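Local coordinates for protein decapping nuclease RAI1 (Scheffersomyces stipitis, PDB 5BTO) that removes NAD caps, and also acts on 5'-triphosphate and methylguanosine-capped ends of RNA, as a metal-dependent decapping nuclease that binds and stimulates the exoribonuclease RAT1, at residues A[107-118]-A[222-233]; A[135-143]-A[347-356]. One frame throughout, in Å; residues are numbered along the deposited sequence.

In the fold
Contacts 1 and 2 lie side by side in the large mixed sheet of the RAI1 nuclease fold, their centres about 13 Å apart. Along the chain the segments alternate: 107-118, 135-143, 222-233, then 347-356. Strand 111-114 of contact 1 lies between strand 142-147, which begins in contact 2, and strand 228-235, its partner in contact 1; Leu143 makes backbone hydrogen bonds to both Asp110 and Ile112. Asp110 also meets Arg353 of contact 2 in a salt bridge, and Ala228 packs on Leu348 of helix 333-350. Contact 1 holds the substrate-binding residues Tyr114, Arg115 and Gly116, whereas contact 2 joins the neighbouring hairpin to the end of that helix, farther from the chain's centre.

Contact 1: A[107-118]-A[222-233]; sequences VNVDIITYRGLM and KTGIGEAKMLLA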
# COMPACT_ATOMS: atom_id res chain seq x y z
N VAL A 107 -10.73 -9.18 29.44
CA VAL A 107 -11.07 -9.99 28.28
C VAL A 107 -9.82 -10.20 27.43
O VAL A 107 -8.99 -9.30 27.28
CB VAL A 107 -12.21 -9.34 27.45
CG1 VAL A 107 -11.77 -7.97 26.92
CG2 VAL A 107 -12.64 -10.23 26.29
N ASN A 108 -9.70 -11.40 26.87
CA ASN A 108 -8.50 -11.79 26.14
C ASN A 108 -8.55 -11.41 24.67
O ASN A 108 -8.70 -12.27 23.81
CB ASN A 108 -8.25 -13.29 26.28
CG ASN A 108 -6.97 -13.73 25.62
OD1 ASN A 108 -5.95 -13.02 25.67
ND2 ASN A 108 -7.00 -14.89 24.98
N VAL A 109 -8.43 -10.11 24.40
CA VAL A 109 -8.37 -9.60 23.02
C VAL A 109 -7.33 -8.50 22.89
O VAL A 109 -6.83 -7.97 23.89
CB VAL A 109 -9.73 -9.04 22.54
CG1 VAL A 109 -10.81 -10.11 22.60
CG2 VAL A 109 -10.13 -7.81 23.36
N ASP A 110 -7.00 -8.17 21.64
CA ASP A 110 -6.05 -7.12 21.33
C ASP A 110 -6.74 -5.79 21.08
O ASP A 110 -6.17 -4.72 21.35
CB ASP A 110 -5.25 -7.49 20.08
CG ASP A 110 -4.47 -8.77 20.25
OD1 ASP A 110 -3.59 -8.80 21.14
OD2 ASP A 110 -4.72 -9.74 19.51
N ILE A 111 -7.96 -5.85 20.54
CA ILE A 111 -8.68 -4.64 20.13
C ILE A 111 -10.12 -4.69 20.62
O ILE A 111 -10.77 -5.73 20.56
CB ILE A 111 -8.69 -4.50 18.58
CG1 ILE A 111 -7.28 -4.34 18.03
CG2 ILE A 111 -9.57 -3.31 18.15
CD1 ILE A 111 -7.23 -4.51 16.51
N ILE A 112 -10.62 -3.55 21.11
CA ILE A 112 -11.99 -3.44 21.60
C ILE A 112 -12.65 -2.29 20.84
O ILE A 112 -12.17 -1.16 20.88
CB ILE A 112 -12.01 -3.15 23.12
CG1 ILE A 112 -11.50 -4.37 23.89
CG2 ILE A 112 -13.41 -2.72 23.60
CD1 ILE A 112 -11.09 -4.09 25.33
N THR A 113 -13.75 -2.56 20.12
CA THR A 113 -14.33 -1.53 19.28
C THR A 113 -15.75 -1.88 18.87
O THR A 113 -16.32 -2.86 19.36
CB THR A 113 -13.45 -1.29 18.03
OG1 THR A 113 -13.87 -0.11 17.34
CG2 THR A 113 -13.49 -2.49 17.10
N TYR A 114 -16.32 -1.07 17.98
CA TYR A 114 -17.66 -1.29 17.46
C TYR A 114 -17.63 -1.85 16.03
O TYR A 114 -16.81 -1.45 15.20
CB TYR A 114 -18.47 0.01 17.47
CG TYR A 114 -19.15 0.32 18.78
CD1 TYR A 114 -20.37 -0.26 19.11
CD2 TYR A 114 -18.58 1.20 19.69
CE1 TYR A 114 -20.98 0.02 20.32
CE2 TYR A 114 -19.20 1.49 20.90
CZ TYR A 114 -20.40 0.89 21.20
OH TYR A 114 -21.03 1.16 22.41
N ARG A 115 -18.58 -2.73 15.73
CA ARG A 115 -18.69 -3.34 14.42
C ARG A 115 -18.78 -2.32 13.30
O ARG A 115 -18.19 -2.52 12.24
CB ARG A 115 -19.94 -4.24 14.35
CG ARG A 115 -20.38 -4.56 12.92
CD ARG A 115 -21.81 -5.09 12.82
NE ARG A 115 -22.83 -4.07 13.02
CZ ARG A 115 -24.02 -4.31 13.58
NH1 ARG A 115 -24.31 -5.53 14.00
NH2 ARG A 115 -24.90 -3.33 13.73
N GLY A 116 -19.54 -1.25 13.52
CA GLY A 116 -19.77 -0.27 12.47
C GLY A 116 -18.48 0.40 12.04
O GLY A 116 -18.30 0.74 10.88
N LEU A 117 -17.56 0.57 12.99
CA LEU A 117 -16.30 1.23 12.66
C LEU A 117 -15.43 0.29 11.82
O LEU A 117 -14.73 0.73 10.91
CB LEU A 117 -15.56 1.64 13.94
CG LEU A 117 -16.38 2.54 14.88
CD1 LEU A 117 -15.60 2.86 16.16
CD2 LEU A 117 -16.84 3.81 14.17
N MET A 118 -15.47 -1.00 12.14
CA MET A 118 -14.70 -1.98 11.38
C MET A 118 -15.30 -2.18 9.99
O MET A 118 -14.58 -2.38 9.02
CB MET A 118 -14.56 -3.29 12.15
CG MET A 118 -13.84 -3.14 13.50
SD MET A 118 -12.16 -2.47 13.35
CE MET A 118 -12.43 -0.75 13.73
N LYS A 222 -16.54 -12.00 20.66
CA LYS A 222 -15.11 -12.19 20.49
C LYS A 222 -14.90 -12.77 19.11
O LYS A 222 -15.61 -13.68 18.69
CB LYS A 222 -14.53 -13.12 21.55
CG LYS A 222 -14.21 -12.45 22.86
CD LYS A 222 -13.61 -13.45 23.85
CE LYS A 222 -12.55 -14.32 23.19
NZ LYS A 222 -11.26 -13.62 22.94
N THR A 223 -13.95 -12.21 18.37
CA THR A 223 -13.65 -12.71 17.05
C THR A 223 -12.20 -12.40 16.74
O THR A 223 -11.42 -12.11 17.64
CB THR A 223 -14.61 -12.10 16.00
OG1 THR A 223 -14.41 -12.71 14.73
CG2 THR A 223 -14.42 -10.59 15.91
N GLY A 224 -11.83 -12.46 15.48
CA GLY A 224 -10.45 -12.18 15.13
C GLY A 224 -10.28 -12.04 13.64
O GLY A 224 -11.19 -12.33 12.87
N ILE A 225 -9.10 -11.58 13.25
CA ILE A 225 -8.71 -11.55 11.86
C ILE A 225 -7.20 -11.72 11.87
O ILE A 225 -6.51 -11.09 12.68
CB ILE A 225 -9.14 -10.24 11.15
CG1 ILE A 225 -8.67 -10.26 9.69
CG2 ILE A 225 -8.60 -9.00 11.87
CD1 ILE A 225 -9.78 -10.31 8.71
N GLY A 226 -6.69 -12.59 11.02
CA GLY A 226 -5.28 -12.96 11.07
C GLY A 226 -4.89 -13.38 12.48
O GLY A 226 -5.53 -14.26 13.07
N GLU A 227 -3.85 -12.75 13.03
CA GLU A 227 -3.39 -13.06 14.38
C GLU A 227 -4.04 -12.21 15.45
O GLU A 227 -3.81 -12.41 16.65
CB GLU A 227 -1.87 -12.89 14.46
CG GLU A 227 -1.12 -13.92 13.66
CD GLU A 227 -1.45 -15.32 14.13
OE1 GLU A 227 -1.01 -15.69 15.23
OE2 GLU A 227 -2.16 -16.03 13.40
N ALA A 228 -4.86 -11.24 15.02
CA ALA A 228 -5.48 -10.29 15.95
C ALA A 228 -6.75 -10.86 16.57
O ALA A 228 -7.59 -11.42 15.87
CB ALA A 228 -5.80 -8.98 15.22
N LYS A 229 -6.89 -10.69 17.88
CA LYS A 229 -8.12 -11.02 18.59
C LYS A 229 -8.89 -9.73 18.85
O LYS A 229 -8.30 -8.73 19.25
CB LYS A 229 -7.81 -11.72 19.92
CG LYS A 229 -7.06 -13.02 19.78
CD LYS A 229 -6.84 -13.66 21.16
CE LYS A 229 -6.07 -14.96 21.07
NZ LYS A 229 -4.67 -14.74 20.62
N MET A 230 -10.19 -9.74 18.61
CA MET A 230 -10.97 -8.51 18.71
C MET A 230 -12.29 -8.72 19.43
O MET A 230 -12.91 -9.78 19.33
CB MET A 230 -11.23 -7.94 17.30
CG MET A 230 -9.93 -7.68 16.54
SD MET A 230 -10.17 -7.19 14.82
CE MET A 230 -10.76 -5.52 15.04
N LEU A 231 -12.70 -7.70 20.18
CA LEU A 231 -14.02 -7.66 20.79
C LEU A 231 -14.81 -6.65 19.96
O LEU A 231 -14.36 -5.51 19.78
CB LEU A 231 -13.92 -7.21 22.25
CG LEU A 231 -15.17 -7.35 23.12
CD1 LEU A 231 -15.49 -8.83 23.36
CD2 LEU A 231 -15.03 -6.65 24.46
N LEU A 232 -15.94 -7.08 19.40
CA LEU A 232 -16.76 -6.17 18.59
C LEU A 232 -18.17 -6.06 19.14
O LEU A 232 -18.84 -7.08 19.38
CB LEU A 232 -16.89 -6.67 17.14
CG LEU A 232 -15.69 -6.81 16.23
CD1 LEU A 232 -16.17 -7.15 14.80
CD2 LEU A 232 -14.91 -5.53 16.25
N ALA A 233 -18.65 -4.84 19.32
CA ALA A 233 -20.03 -4.61 19.73
C ALA A 233 -20.87 -4.21 18.51
O ALA A 233 -20.44 -3.37 17.70
CB ALA A 233 -20.09 -3.52 20.79
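Strand 111-114 runs parallel to strand 228-235 inside the large mixed sheet of the RAI1 nuclease, bridging Ile111 to Met230, Ile112 to Leu231, Thr113 to Leu232 and Tyr114 to Ala233. Leu231 is held through both backbone polar atoms: its N gives an almost straight bond (172°) to Ile111 O, 2.8 Å away, and its O accepts from Thr113 N. Farther on, Arg115 N donates to Ala233 O at 2.8 Å and 179°, carrying the pairing into the start of helix 115-123.

The other end is tied differently. Lys229 O takes two donors, Asp110 N at 2.8 Å from above the carbonyl plane and Ile111 N at 3.2 Å within it. Because Asp110 CG lies beside its own backbone N (chi1 -60°), OD2 can turn its anti lone pair to Lys229 N, 2.9 Å off, while OD1 forms a salt bridge with Arg353. With an alanine here, the Lys229 amide would probably lose its acceptor and the Arg353 guanidinium its carboxylate mate.

On one face Met230 runs alongside Ile111, and its CE meets Met118 SD obliquely at 3.8 Å. Leu232 CD2 presses tightly on Thr113 CG2, 3.5 Å apart. Across the sheet, the Tyr114 ring reaches Ala233 CB through CD1 at 3.7 Å, its OH being bonded to Asp86 O.

Tyr114, Arg115 and Gly116 bind substrate, and Arg115 NH1 is also bonded to Glu235 O. The chemistry implies that the strand-to-helix junction carrying them is probably held in large part by main-chain bonds to strand 228-235, with a carboxylate fixing the start of the pairing.

Contact 2: A[135-143]-A[347-356]; sequences NVLAYDGQL and LLQEIPRDDT
Leu143 and Val136, one on each strand of the hairpin 132-147, point their side chains at the end of helix 333-350 and the loop that leaves it. The hairpin closes in a type I' turn from Tyr139 to Gln142, with Asp140 and Gly141 at its corners. Leu143 divides its two methyl groups between different partners: CD1 meets Leu348 CD2 obliquely at 3.6 Å, whereas CD2 lies 3.8 Å from Ile351 CG2. Ile351, the first residue past the helix, sends its other branch to the neighbouring strand, where CD1 touches Val136 CG1 at 3.5 Å. One isoleucine therefore spans both strands, and Tyr360 of strand 359-365 touches it as well. Beside this apolar group, the Ala138 methyl is set against main-chain oxygens, 3.5 Å from Arg353 O and also close to Pro352 O.

Arg353 crosses Leu143 at about a right angle. Its chain starts with CG anti to the backbone N (chi1 -164°) and then bends at chi2 (85°) and again at chi3, which folds CG and CD over the Gly141 carbonyl and brings the guanidinium back to it edge-on. NH1, also held by Asp110, donates to Gly141 O at 3.0 Å with an angle of 159°, the oxygen lying near the guanidinium plane. This double hold probably limits rotation of the group and ties the loop to the residue that precedes strand 111-114. Between the hairpin turn and the type I turn from Pro352 to Asp355, one water accepts from Gly141 N at 2.8 Å and donates to Arg353 O at 2.6 Å.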
# COMPACT_ATOMS: atom_id res chain seq x y z
N ASN A 135 -10.36 7.29 16.54
CA ASN A 135 -9.40 7.50 17.62
C ASN A 135 -8.97 6.13 18.13
O ASN A 135 -9.80 5.23 18.27
CB ASN A 135 -10.02 8.30 18.76
CG ASN A 135 -10.31 9.73 18.38
OD1 ASN A 135 -9.61 10.31 17.55
ND2 ASN A 135 -11.34 10.31 18.99
N VAL A 136 -7.68 5.97 18.39
CA VAL A 136 -7.15 4.70 18.86
C VAL A 136 -6.22 4.96 20.02
O VAL A 136 -5.38 5.86 19.96
CB VAL A 136 -6.35 3.97 17.76
CG1 VAL A 136 -5.90 2.61 18.26
CG2 VAL A 136 -7.17 3.85 16.48
N LEU A 137 -6.33 4.17 21.07
CA LEU A 137 -5.33 4.31 22.12
C LEU A 137 -5.06 3.00 22.83
O LEU A 137 -5.93 2.12 22.92
CB LEU A 137 -5.73 5.40 23.11
CG LEU A 137 -7.01 5.15 23.88
CD1 LEU A 137 -6.71 4.29 25.10
CD2 LEU A 137 -7.63 6.46 24.29
N ALA A 138 -3.82 2.89 23.31
CA ALA A 138 -3.39 1.70 24.02
C ALA A 138 -3.62 1.87 25.50
O ALA A 138 -3.28 2.90 26.09
CB ALA A 138 -1.90 1.44 23.75
N TYR A 139 -4.21 0.86 26.12
CA TYR A 139 -4.41 0.85 27.55
C TYR A 139 -4.49 -0.60 28.02
O TYR A 139 -5.14 -1.43 27.38
CB TYR A 139 -5.68 1.62 27.92
CG TYR A 139 -5.98 1.61 29.39
CD1 TYR A 139 -5.29 2.44 30.27
CD2 TYR A 139 -6.96 0.77 29.91
CE1 TYR A 139 -5.56 2.42 31.64
CE2 TYR A 139 -7.23 0.74 31.26
CZ TYR A 139 -6.53 1.57 32.12
OH TYR A 139 -6.81 1.54 33.47
N ASP A 140 -3.80 -0.90 29.11
CA ASP A 140 -3.78 -2.25 29.65
C ASP A 140 -3.49 -3.30 28.58
O ASP A 140 -4.09 -4.36 28.56
CB ASP A 140 -5.10 -2.55 30.36
CG ASP A 140 -4.97 -3.60 31.45
OD1 ASP A 140 -3.84 -3.98 31.82
OD2 ASP A 140 -6.02 -4.04 31.96
N GLY A 141 -2.55 -2.99 27.69
CA GLY A 141 -2.11 -3.94 26.68
C GLY A 141 -3.11 -4.18 25.56
O GLY A 141 -2.98 -5.15 24.81
N GLN A 142 -4.08 -3.28 25.42
CA GLN A 142 -5.15 -3.44 24.44
C GLN A 142 -5.39 -2.14 23.69
O GLN A 142 -5.12 -1.05 24.22
CB GLN A 142 -6.44 -3.89 25.14
CG GLN A 142 -6.28 -5.17 25.91
CD GLN A 142 -7.53 -5.57 26.68
OE1 GLN A 142 -8.21 -4.73 27.28
NE2 GLN A 142 -7.84 -6.86 26.66
N LEU A 143 -5.88 -2.23 22.45
CA LEU A 143 -6.24 -1.03 21.70
C LEU A 143 -7.75 -0.78 21.76
O LEU A 143 -8.54 -1.68 21.52
CB LEU A 143 -5.82 -1.13 20.23
CG LEU A 143 -4.33 -1.26 19.93
CD1 LEU A 143 -4.10 -1.11 18.41
CD2 LEU A 143 -3.52 -0.22 20.72
N LEU A 347 -2.13 -1.57 12.17
CA LEU A 347 -2.39 -0.82 13.40
C LEU A 347 -1.70 -1.48 14.58
O LEU A 347 -1.09 -0.79 15.40
CB LEU A 347 -3.88 -0.68 13.68
CG LEU A 347 -4.64 0.17 12.66
CD1 LEU A 347 -6.12 0.18 12.99
CD2 LEU A 347 -4.08 1.59 12.61
N LEU A 348 -1.80 -2.80 14.67
CA LEU A 348 -1.17 -3.51 15.78
C LEU A 348 0.36 -3.44 15.74
O LEU A 348 1.01 -3.44 16.78
CB LEU A 348 -1.67 -4.95 15.88
CG LEU A 348 -3.12 -5.05 16.37
CD1 LEU A 348 -3.66 -6.48 16.24
CD2 LEU A 348 -3.26 -4.55 17.80
N GLN A 349 0.93 -3.37 14.53
CA GLN A 349 2.37 -3.25 14.36
C GLN A 349 2.90 -1.85 14.68
O GLN A 349 4.01 -1.70 15.20
CB GLN A 349 2.78 -3.62 12.93
CG GLN A 349 2.80 -5.11 12.63
CD GLN A 349 3.26 -5.41 11.21
OE1 GLN A 349 3.74 -4.52 10.51
NE2 GLN A 349 3.12 -6.67 10.79
N GLU A 350 2.10 -0.84 14.36
CA GLU A 350 2.58 0.55 14.41
C GLU A 350 2.25 1.31 15.70
O GLU A 350 2.88 2.33 15.99
CB GLU A 350 2.05 1.33 13.20
CG GLU A 350 2.53 0.78 11.87
CD GLU A 350 4.04 0.80 11.74
OE1 GLU A 350 4.68 1.70 12.32
OE2 GLU A 350 4.59 -0.10 11.08
N ILE A 351 1.30 0.82 16.48
CA ILE A 351 0.94 1.48 17.73
C ILE A 351 1.51 0.68 18.90
O ILE A 351 1.07 -0.43 19.15
CB ILE A 351 -0.60 1.60 17.89
CG1 ILE A 351 -1.19 2.43 16.74
CG2 ILE A 351 -0.97 2.21 19.24
CD1 ILE A 351 -2.70 2.49 16.73
N PRO A 352 2.53 1.23 19.60
CA PRO A 352 3.14 0.50 20.72
C PRO A 352 2.10 0.10 21.76
O PRO A 352 1.39 0.96 22.27
CB PRO A 352 4.14 1.51 21.29
CG PRO A 352 4.47 2.40 20.15
CD PRO A 352 3.20 2.51 19.33
N ARG A 353 2.03 -1.18 22.08
CA ARG A 353 0.93 -1.66 22.91
C ARG A 353 1.09 -1.27 24.36
O ARG A 353 0.10 -1.14 25.08
CB ARG A 353 0.78 -3.18 22.82
CG ARG A 353 -0.57 -3.67 23.33
CD ARG A 353 -1.64 -3.61 22.25
NE ARG A 353 -1.33 -4.54 21.17
CZ ARG A 353 -1.70 -5.81 21.14
NH1 ARG A 353 -2.43 -6.31 22.14
NH2 ARG A 353 -1.34 -6.58 20.13
N ASP A 354 2.33 -1.10 24.80
CA ASP A 354 2.58 -0.86 26.22
C ASP A 354 2.83 0.61 26.55
O ASP A 354 3.20 0.94 27.68
CB ASP A 354 3.75 -1.71 26.69
CG ASP A 354 3.51 -3.19 26.50
OD1 ASP A 354 2.32 -3.60 26.49
OD2 ASP A 354 4.49 -3.95 26.36
N ASP A 355 2.63 1.49 25.58
CA ASP A 355 2.82 2.93 25.80
C ASP A 355 1.48 3.63 25.98
O ASP A 355 0.74 3.85 25.00
CB ASP A 355 3.60 3.56 24.65
CG ASP A 355 4.09 4.95 24.99
OD1 ASP A 355 3.50 5.59 25.89
OD2 ASP A 355 5.08 5.39 24.36
N THR A 356 1.16 3.97 27.22
CA THR A 356 -0.11 4.61 27.54
C THR A 356 0.02 6.13 27.60
O THR A 356 -0.88 6.81 28.09
CB THR A 356 -0.69 4.10 28.87
OG1 THR A 356 0.23 4.37 29.94
CG2 THR A 356 -0.94 2.60 28.79
O HOH W 1 -1.22 -0.52 27.23